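Local coordinates for protein alpha-galacturonidase (PDB 3FEF) that hydrolyses alpha-1,4-linked galacturonides such as di-galacturonate, releasing alpha-D-galacturonate with the help of NAD+ and manganese, at residues Leu202-Phe207 with Arg391-Gln396; Gln350-Asn355 with Ala360-Asn365. One frame throughout, in Å; residues are numbered along the deposited sequence.

Interaction 1 (Leu202-Phe207 with Arg391-Gln396); sequences LGINHF and RHISNQ. With MG (magnesium ion), chain G.
Ile204 reaches across from a type II beta turn, Ile204 to Phe207, to meet one flank of helix 383-405 at Ile393, His392 and Gln396. The turn links strands 197-202 and 207-215 in the C-terminal domain of this family 4 glycosidase and carries His206 of the metal site. It is closed by Phe207 N donating to Ile204 O at 2.8 Å.

The tight part is apolar. Both branches of Ile204 are used: CG2 lies 3.6 Å from Ile393 CD1, while CD1 reaches the start of the His392 side chain, 3.9 Å from CB, and passes close to the Gln396 amide. With CG1 set between the backbone N and the carbonyl carbon (chi1 55°) and CD1 extended beyond it, the two branches part to reach different helix residues. The His392 ring turns elsewhere, its NE2 hydrogen-bonded to the carbonyl of Phe276. Cutting Ile204 back to an alanine would probably open a gap between turn and helix and leave Ile393 CD1 without its partner on the turn.

The link through Gln396 is looser, with a single water between, which donates to Asn205 O at 2.9 Å but accepts only a weak bond from Gln396 NE2. On the side of the turn away from the helix, His206 faces the metal. Its ND1 is hydrogen-bonded to Thr110 and its ring is stacked with His272, which, with the metal bond, probably hold the ring's direction. Cys169 and three waters also bind the magnesium ion, and His206 NE2 reaches it at 2.3 Å.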
ATOM      1  N   LEU A 202     -17.138  13.000  -3.269  1.00 18.62           N
ATOM      2  CA  LEU A 202     -16.159  12.013  -3.683  1.00 20.00           C
ATOM      3  C   LEU A 202     -16.746  10.993  -4.650  1.00 21.00           C
ATOM      4  O   LEU A 202     -17.953  10.738  -4.659  1.00 21.10           O
ATOM      5  CB  LEU A 202     -15.512  11.339  -2.465  1.00 20.96           C
ATOM      6  CG  LEU A 202     -16.350  10.455  -1.511  1.00 25.11           C
ATOM      7  CD1 LEU A 202     -15.452   9.479  -0.753  1.00 24.32           C
ATOM      8  CD2 LEU A 202     -17.144  11.292  -0.505  1.00 23.87           C
ATOM      9  N   GLY A 203     -15.884  10.414  -5.481  1.00 17.53           N
ATOM     10  CA  GLY A 203     -16.339   9.474  -6.493  1.00 16.55           C
ATOM     11  C   GLY A 203     -15.504   9.612  -7.749  1.00 15.66           C
ATOM     12  O   GLY A 203     -14.321   9.937  -7.699  1.00 16.25           O
ATOM     13  N   ILE A 204     -16.109   9.322  -8.878  1.00 17.88           N
ATOM     14  CA  ILE A 204     -15.467   9.566 -10.152  1.00 18.88           C
ATOM     15  C   ILE A 204     -16.440  10.489 -10.880  1.00 20.78           C
ATOM     16  O   ILE A 204     -17.619  10.567 -10.506  1.00 21.60           O
ATOM     17  CB  ILE A 204     -15.286   8.266 -10.937  1.00 19.50           C
ATOM     18  CG1 ILE A 204     -16.629   7.559 -11.097  1.00 18.28           C
ATOM     19  CG2 ILE A 204     -14.287   7.339 -10.224  1.00 18.26           C
ATOM     20  CD1 ILE A 204     -16.525   6.176 -11.780  1.00 19.29           C
ATOM     21  N   ASN A 205     -15.957  11.186 -11.900  1.00 20.79           N
ATOM     22  CA  ASN A 205     -16.773  12.173 -12.617  1.00 22.97           C
ATOM     23  C   ASN A 205     -18.152  11.651 -13.064  1.00 21.90           C
ATOM     24  O   ASN A 205     -18.268  10.546 -13.595  1.00 24.42           O
ATOM     25  CB  ASN A 205     -15.986  12.719 -13.826  1.00 22.40           C
ATOM     26  CG  ASN A 205     -16.697  13.886 -14.506  1.00 25.98           C
ATOM     27  OD1 ASN A 205     -16.968  14.941 -13.891  1.00 27.71           O
ATOM     28  ND2 ASN A 205     -17.036  13.691 -15.758  1.00 26.45           N
ATOM     29  N   HIS A 206     -19.190  12.453 -12.851  1.00 20.61           N
ATOM     30  CA  HIS A 206     -20.589  12.063 -13.128  1.00 22.63           C
ATOM     31  C   HIS A 206     -21.136  10.960 -12.232  1.00 23.80           C
ATOM     32  O   HIS A 206     -22.288  10.556 -12.380  1.00 24.80           O
ATOM     33  CB  HIS A 206     -20.804  11.704 -14.613  1.00 21.87           C
ATOM     34  CG  HIS A 206     -20.609  12.865 -15.538  1.00 20.50           C
ATOM     35  ND1 HIS A 206     -20.302  12.719 -16.870  1.00 22.08           N
ATOM     36  CD2 HIS A 206     -20.623  14.198 -15.299  1.00 21.74           C
ATOM     37  CE1 HIS A 206     -20.176  13.914 -17.424  1.00 23.73           C
ATOM     38  NE2 HIS A 206     -20.373  14.828 -16.491  1.00 23.47           N
ATOM     39  N   PHE A 207     -20.311  10.470 -11.315  1.00 21.98           N
ATOM     40  CA  PHE A 207     -20.728   9.452 -10.348  1.00 21.68           C
ATOM     41  C   PHE A 207     -20.113   9.841  -8.993  1.00 23.65           C
ATOM     42  O   PHE A 207     -19.353   9.079  -8.392  1.00 21.02           O
ATOM     43  CB  PHE A 207     -20.242   8.070 -10.786  1.00 22.68           C
ATOM     44  CG  PHE A 207     -20.940   6.913 -10.086  1.00 24.71           C
ATOM     45  CD1 PHE A 207     -22.330   6.775 -10.145  1.00 23.77           C
ATOM     46  CD2 PHE A 207     -20.203   5.959  -9.391  1.00 22.85           C
ATOM     47  CE1 PHE A 207     -22.976   5.706  -9.510  1.00 21.19           C
ATOM     48  CE2 PHE A 207     -20.835   4.901  -8.753  1.00 24.77           C
ATOM     49  CZ  PHE A 207     -22.233   4.774  -8.819  1.00 22.91           C
ATOM     50  N   ARG A 391     -15.510  -1.004 -10.327  1.00 23.55           N
ATOM     51  CA  ARG A 391     -15.820  -1.623 -11.598  1.00 21.05           C
ATOM     52  C   ARG A 391     -15.636  -0.678 -12.805  1.00 22.46           C
ATOM     53  O   ARG A 391     -14.991  -1.040 -13.784  1.00 20.68           O
ATOM     54  CB  ARG A 391     -17.230  -2.159 -11.524  1.00 23.93           C
ATOM     55  CG  ARG A 391     -17.674  -2.838 -12.785  1.00 26.47           C
ATOM     56  CD  ARG A 391     -18.836  -3.735 -12.475  1.00 24.51           C
ATOM     57  NE  ARG A 391     -19.477  -4.130 -13.715  1.00 26.17           N
ATOM     58  CZ  ARG A 391     -20.719  -4.588 -13.786  1.00 25.48           C
ATOM     59  NH1 ARG A 391     -21.468  -4.698 -12.692  1.00 20.69           N
ATOM     60  NH2 ARG A 391     -21.208  -4.915 -14.963  1.00 25.33           N
ATOM     61  N   HIS A 392     -16.207   0.529 -12.736  1.00 21.56           N
ATOM     62  CA  HIS A 392     -16.033   1.533 -13.795  1.00 23.40           C
ATOM     63  C   HIS A 392     -14.583   1.980 -13.930  1.00 23.24           C
ATOM     64  O   HIS A 392     -14.070   2.192 -15.024  1.00 22.18           O
ATOM     65  CB  HIS A 392     -16.917   2.767 -13.530  1.00 20.33           C
ATOM     66  CG  HIS A 392     -18.381   2.498 -13.679  1.00 22.48           C
ATOM     67  ND1 HIS A 392     -18.983   2.330 -14.907  1.00 19.49           N
ATOM     68  CD2 HIS A 392     -19.367   2.361 -12.751  1.00 20.74           C
ATOM     69  CE1 HIS A 392     -20.271   2.092 -14.734  1.00 19.17           C
ATOM     70  NE2 HIS A 392     -20.533   2.114 -13.437  1.00 21.80           N
ATOM     71  N   ILE A 393     -13.930   2.180 -12.801  1.00 23.91           N
ATOM     72  CA  ILE A 393     -12.516   2.472 -12.845  1.00 23.77           C
ATOM     73  C   ILE A 393     -11.702   1.393 -13.593  1.00 24.37           C
ATOM     74  O   ILE A 393     -10.901   1.738 -14.462  1.00 24.97           O
ATOM     75  CB  ILE A 393     -11.975   2.785 -11.447  1.00 25.34           C
ATOM     76  CG1 ILE A 393     -12.489   4.174 -11.023  1.00 20.97           C
ATOM     77  CG2 ILE A 393     -10.438   2.743 -11.445  1.00 24.98           C
ATOM     78  CD1 ILE A 393     -12.157   4.537  -9.625  1.00 20.81           C
ATOM     79  N   SER A 394     -11.918   0.109 -13.279  1.00 20.81           N
ATOM     80  CA  SER A 394     -11.346  -0.990 -14.084  1.00 24.36           C
ATOM     81  C   SER A 394     -11.492  -0.720 -15.569  1.00 23.54           C
ATOM     82  O   SER A 394     -10.543  -0.821 -16.328  1.00 25.48           O
ATOM     83  CB  SER A 394     -12.102  -2.298 -13.833  1.00 25.13           C
ATOM     84  OG  SER A 394     -11.527  -2.980 -12.776  1.00 33.12           O
ATOM     85  N   ASN A 395     -12.718  -0.427 -15.977  1.00 21.39           N
ATOM     86  CA  ASN A 395     -13.036  -0.146 -17.376  1.00 24.42           C
ATOM     87  C   ASN A 395     -12.330   1.070 -17.951  1.00 26.21           C
ATOM     88  O   ASN A 395     -11.794   1.038 -19.081  1.00 26.83           O
ATOM     89  CB  ASN A 395     -14.551  -0.032 -17.538  1.00 23.22           C
ATOM     90  CG  ASN A 395     -15.239  -1.327 -17.202  1.00 26.30           C
ATOM     91  OD1 ASN A 395     -14.569  -2.366 -17.061  1.00 23.12           O
ATOM     92  ND2 ASN A 395     -16.557  -1.284 -17.023  1.00 23.90           N
ATOM     93  N   GLN A 396     -12.329   2.145 -17.176  1.00 27.08           N
ATOM     94  CA  GLN A 396     -11.611   3.365 -17.557  1.00 26.12           C
ATOM     95  C   GLN A 396     -10.094   3.146 -17.704  1.00 24.68           C
ATOM     96  O   GLN A 396      -9.501   3.593 -18.678  1.00 25.49           O
ATOM     97  CB  GLN A 396     -11.946   4.498 -16.573  1.00 25.33           C
ATOM     98  CG  GLN A 396     -13.433   4.911 -16.677  1.00 23.00           C
ATOM     99  CD  GLN A 396     -13.914   5.797 -15.513  1.00 27.27           C
ATOM    100  OE1 GLN A 396     -13.185   6.031 -14.554  1.00 28.54           O
ATOM    101  NE2 GLN A 396     -15.165   6.256 -15.590  1.00 24.68           N
TER
HETATM  102 MG    MG G   1     -19.778  17.051 -16.451  1.00 39.02          MG
HETATM  103  O   HOH W   1     -16.167   8.971 -14.721  1.00 23.25           O
HETATM  104  O   HOH W   2     -21.867  18.072 -16.717  1.00 59.66           O
HETATM  105  O   HOH W   3     -19.293  19.366 -16.644  1.00 42.89           O
HETATM  106  O   HOH W   4     -17.646  16.266 -17.008  1.00 32.69           O

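Interaction 2 (Gln350-Asn355 with Ala360-Asn365); sequences QGQVLN and AIVETN
The backbones of Gln352 and Val353 pass the strand at a distance, CA to CA 7.1 Å for Gln352 and Thr364 and 7.3 Å for Val353 and Val362, so side chains fill the space between the irregular loop and the strand. This loop belongs to the connection between antiparallel strands 341-348 and 361-369, and it folds back over one face of the second strand, onto the alternate residues Val362 and Thr364.

Val353 CG2 presses on Thr364 CG2 at 3.4 Å, tighter than usual for two methyls, and also faces Val362 CB. Beside it, Gln352 crosses Thr364 at about a right angle, its CG 3.5 Å from Thr364 OG1. A bend at chi2 (-95°) then swings the amide over Val362, with NE2 3.7 Å from CG2.

That amide is held at both ends. OE1 accepts a nearly straight bond from Gln350 N at 2.9 Å, the donor lying above the carbonyl plane, while NE2 gives to Pro348 O and to a water. Leu377 of a neighbouring subunit packs against Gln352. The water ties loop to strand: it accepts from Gln352 NE2 at 2.8 Å and donates to Val362 O and Thr364 OG1, and that hydroxyl in turn donates to Asn365 O at 2.9 Å.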
ATOM      1  N   GLN A 350      -4.376   9.448  -4.757  1.00 23.09           N
ATOM      2  CA  GLN A 350      -3.228   9.146  -3.931  1.00 22.46           C
ATOM      3  C   GLN A 350      -3.711   8.942  -2.498  1.00 22.48           C
ATOM      4  O   GLN A 350      -2.975   9.170  -1.556  1.00 21.75           O
ATOM      5  CB  GLN A 350      -2.224  10.287  -3.988  1.00 26.08           C
ATOM      6  CG  GLN A 350      -1.679  10.555  -5.376  1.00 31.88           C
ATOM      7  CD  GLN A 350      -0.854   9.402  -5.889  1.00 37.89           C
ATOM      8  OE1 GLN A 350      -0.912   9.046  -7.068  1.00 44.52           O
ATOM      9  NE2 GLN A 350      -0.077   8.800  -5.004  1.00 41.26           N
ATOM     10  N   GLY A 351      -4.963   8.523  -2.353  1.00 20.89           N
ATOM     11  CA  GLY A 351      -5.539   8.267  -1.047  1.00 20.54           C
ATOM     12  C   GLY A 351      -6.736   9.136  -0.710  1.00 23.53           C
ATOM     13  O   GLY A 351      -7.356   8.942   0.331  1.00 26.11           O
ATOM     14  N   GLN A 352      -7.066  10.110  -1.557  1.00 21.74           N
ATOM     15  CA  GLN A 352      -8.155  11.029  -1.207  1.00 23.46           C
ATOM     16  C   GLN A 352      -9.510  10.330  -1.285  1.00 21.21           C
ATOM     17  O   GLN A 352     -10.498  10.819  -0.752  1.00 23.93           O
ATOM     18  CB  GLN A 352      -8.154  12.320  -2.064  1.00 19.40           C
ATOM     19  CG  GLN A 352      -8.369  12.161  -3.571  1.00 16.16           C
ATOM     20  CD  GLN A 352      -7.046  12.095  -4.338  1.00 17.64           C
ATOM     21  OE1 GLN A 352      -6.060  11.615  -3.817  1.00 15.31           O
ATOM     22  NE2 GLN A 352      -7.040  12.570  -5.583  1.00 13.50           N
ATOM     23  N   VAL A 353      -9.566   9.224  -2.008  1.00 18.25           N
ATOM     24  CA  VAL A 353     -10.740   8.355  -1.923  1.00 21.36           C
ATOM     25  C   VAL A 353     -10.266   6.980  -1.523  1.00 22.58           C
ATOM     26  O   VAL A 353      -9.424   6.391  -2.204  1.00 23.30           O
ATOM     27  CB  VAL A 353     -11.546   8.235  -3.220  1.00 19.99           C
ATOM     28  CG1 VAL A 353     -12.675   7.206  -3.011  1.00 20.59           C
ATOM     29  CG2 VAL A 353     -12.159   9.620  -3.644  1.00 19.37           C
ATOM     30  N   LEU A 354     -10.804   6.478  -0.418  1.00 23.75           N
ATOM     31  CA  LEU A 354     -10.389   5.172   0.131  1.00 24.89           C
ATOM     32  C   LEU A 354     -10.840   3.980  -0.700  1.00 25.16           C
ATOM     33  O   LEU A 354     -11.939   3.990  -1.241  1.00 22.61           O
ATOM     34  CB  LEU A 354     -10.931   5.000   1.573  1.00 23.12           C
ATOM     35  CG  LEU A 354     -10.299   5.863   2.663  1.00 24.32           C
ATOM     36  CD1 LEU A 354     -10.832   5.540   4.111  1.00 25.40           C
ATOM     37  CD2 LEU A 354      -8.787   5.711   2.590  1.00 23.52           C
ATOM     38  N   ASN A 355     -10.006   2.935  -0.744  1.00 26.07           N
ATOM     39  CA  ASN A 355     -10.363   1.655  -1.365  1.00 27.39           C
ATOM     40  C   ASN A 355     -10.582   1.721  -2.875  1.00 27.83           C
ATOM     41  O   ASN A 355     -11.291   0.899  -3.425  1.00 28.48           O
ATOM     42  CB  ASN A 355     -11.624   1.038  -0.716  1.00 25.94           C
ATOM     43  CG  ASN A 355     -11.588   1.066   0.793  1.00 31.88           C
ATOM     44  OD1 ASN A 355     -10.556   0.802   1.421  1.00 31.30           O
ATOM     45  ND2 ASN A 355     -12.724   1.383   1.393  1.00 30.64           N
ATOM     46  N   ALA A 360      -5.831   6.269 -10.373  1.00 23.49           N
ATOM     47  CA  ALA A 360      -7.073   6.436 -11.108  1.00 23.22           C
ATOM     48  C   ALA A 360      -7.571   7.863 -10.848  1.00 20.70           C
ATOM     49  O   ALA A 360      -7.328   8.422  -9.790  1.00 19.40           O
ATOM     50  CB  ALA A 360      -8.099   5.412 -10.676  1.00 19.24           C
ATOM     51  N   ILE A 361      -8.229   8.442 -11.841  1.00 22.48           N
ATOM     52  CA  ILE A 361      -8.777   9.795 -11.754  1.00 20.37           C
ATOM     53  C   ILE A 361     -10.053   9.790 -10.918  1.00 22.63           C
ATOM     54  O   ILE A 361     -11.061   9.227 -11.335  1.00 17.67           O
ATOM     55  CB  ILE A 361      -9.123  10.333 -13.170  1.00 19.46           C
ATOM     56  CG1 ILE A 361      -7.904  10.186 -14.095  1.00 16.09           C
ATOM     57  CG2 ILE A 361      -9.628  11.822 -13.111  1.00 16.90           C
ATOM     58  CD1 ILE A 361      -6.651  10.810 -13.534  1.00 12.07           C
ATOM     59  N   VAL A 362      -9.989  10.398  -9.735  1.00 20.27           N
ATOM     60  CA  VAL A 362     -11.162  10.554  -8.879  1.00 18.63           C
ATOM     61  C   VAL A 362     -11.516  12.049  -8.656  1.00 19.51           C
ATOM     62  O   VAL A 362     -10.661  12.940  -8.789  1.00 16.47           O
ATOM     63  CB  VAL A 362     -10.936   9.816  -7.537  1.00 20.10           C
ATOM     64  CG1 VAL A 362     -10.738   8.274  -7.789  1.00 14.50           C
ATOM     65  CG2 VAL A 362      -9.693  10.370  -6.855  1.00 18.68           C
ATOM     66  N   GLU A 363     -12.777  12.315  -8.347  1.00 17.05           N
ATOM     67  CA  GLU A 363     -13.240  13.661  -8.049  1.00 20.69           C
ATOM     68  C   GLU A 363     -13.424  13.859  -6.540  1.00 21.37           C
ATOM     69  O   GLU A 363     -14.206  13.141  -5.921  1.00 21.51           O
ATOM     70  CB  GLU A 363     -14.577  13.929  -8.800  1.00 25.13           C
ATOM     71  CG  GLU A 363     -15.106  15.392  -8.729  1.00 25.02           C
ATOM     72  CD  GLU A 363     -16.104  15.745  -9.852  1.00 30.01           C
ATOM     73  OE1 GLU A 363     -16.219  14.985 -10.849  1.00 29.92           O
ATOM     74  OE2 GLU A 363     -16.758  16.815  -9.755  1.00 32.59           O
ATOM     75  N   THR A 364     -12.679  14.810  -5.958  1.00 19.58           N
ATOM     76  CA  THR A 364     -12.851  15.232  -4.556  1.00 19.91           C
ATOM     77  C   THR A 364     -12.607  16.725  -4.457  1.00 21.63           C
ATOM     78  O   THR A 364     -12.193  17.364  -5.432  1.00 17.81           O
ATOM     79  CB  THR A 364     -11.836  14.576  -3.578  1.00 20.85           C
ATOM     80  OG1 THR A 364     -10.510  14.967  -3.939  1.00 19.84           O
ATOM     81  CG2 THR A 364     -11.933  13.057  -3.597  1.00 18.97           C
ATOM     82  N   ASN A 365     -12.871  17.280  -3.278  1.00 19.62           N
ATOM     83  CA  ASN A 365     -12.366  18.604  -2.960  1.00 19.46           C
ATOM     84  C   ASN A 365     -10.852  18.633  -2.990  1.00 22.41           C
ATOM     85  O   ASN A 365     -10.193  17.615  -2.734  1.00 22.80           O
ATOM     86  CB  ASN A 365     -12.869  19.061  -1.597  1.00 17.30           C
ATOM     87  CG  ASN A 365     -14.323  19.459  -1.644  1.00 20.12           C
ATOM     88  OD1 ASN A 365     -14.821  19.899  -2.687  1.00 19.54           O
ATOM     89  ND2 ASN A 365     -15.020  19.275  -0.546  1.00 20.52           N
TER
HETATM   90  O   HOH W   5      -9.225  14.160  -6.428  1.00 17.83           O

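Strand 361-369 joins the two contacts, whose centres lie 10 Å apart. While Val362 and Thr364 face the loop of interaction 2, the backbone of Glu363 between them probably hydrogen-bonds to the turn of interaction 1, Glu363 N to Gly203 O at 2.9 Å. A second bridge is apolar: Ala360 CB sits 3.6 Å from Ile393 CG2, so the helix of interaction 1 also packs on the residue just before the strand. Leu202 touches both Val353 and Thr364. Interaction 1 carries the metal ligand His206, and its Gln396 side chain is about 9 Å from that of Asn147, a probable substrate-binding residue. Interaction 2 lies away from these sites.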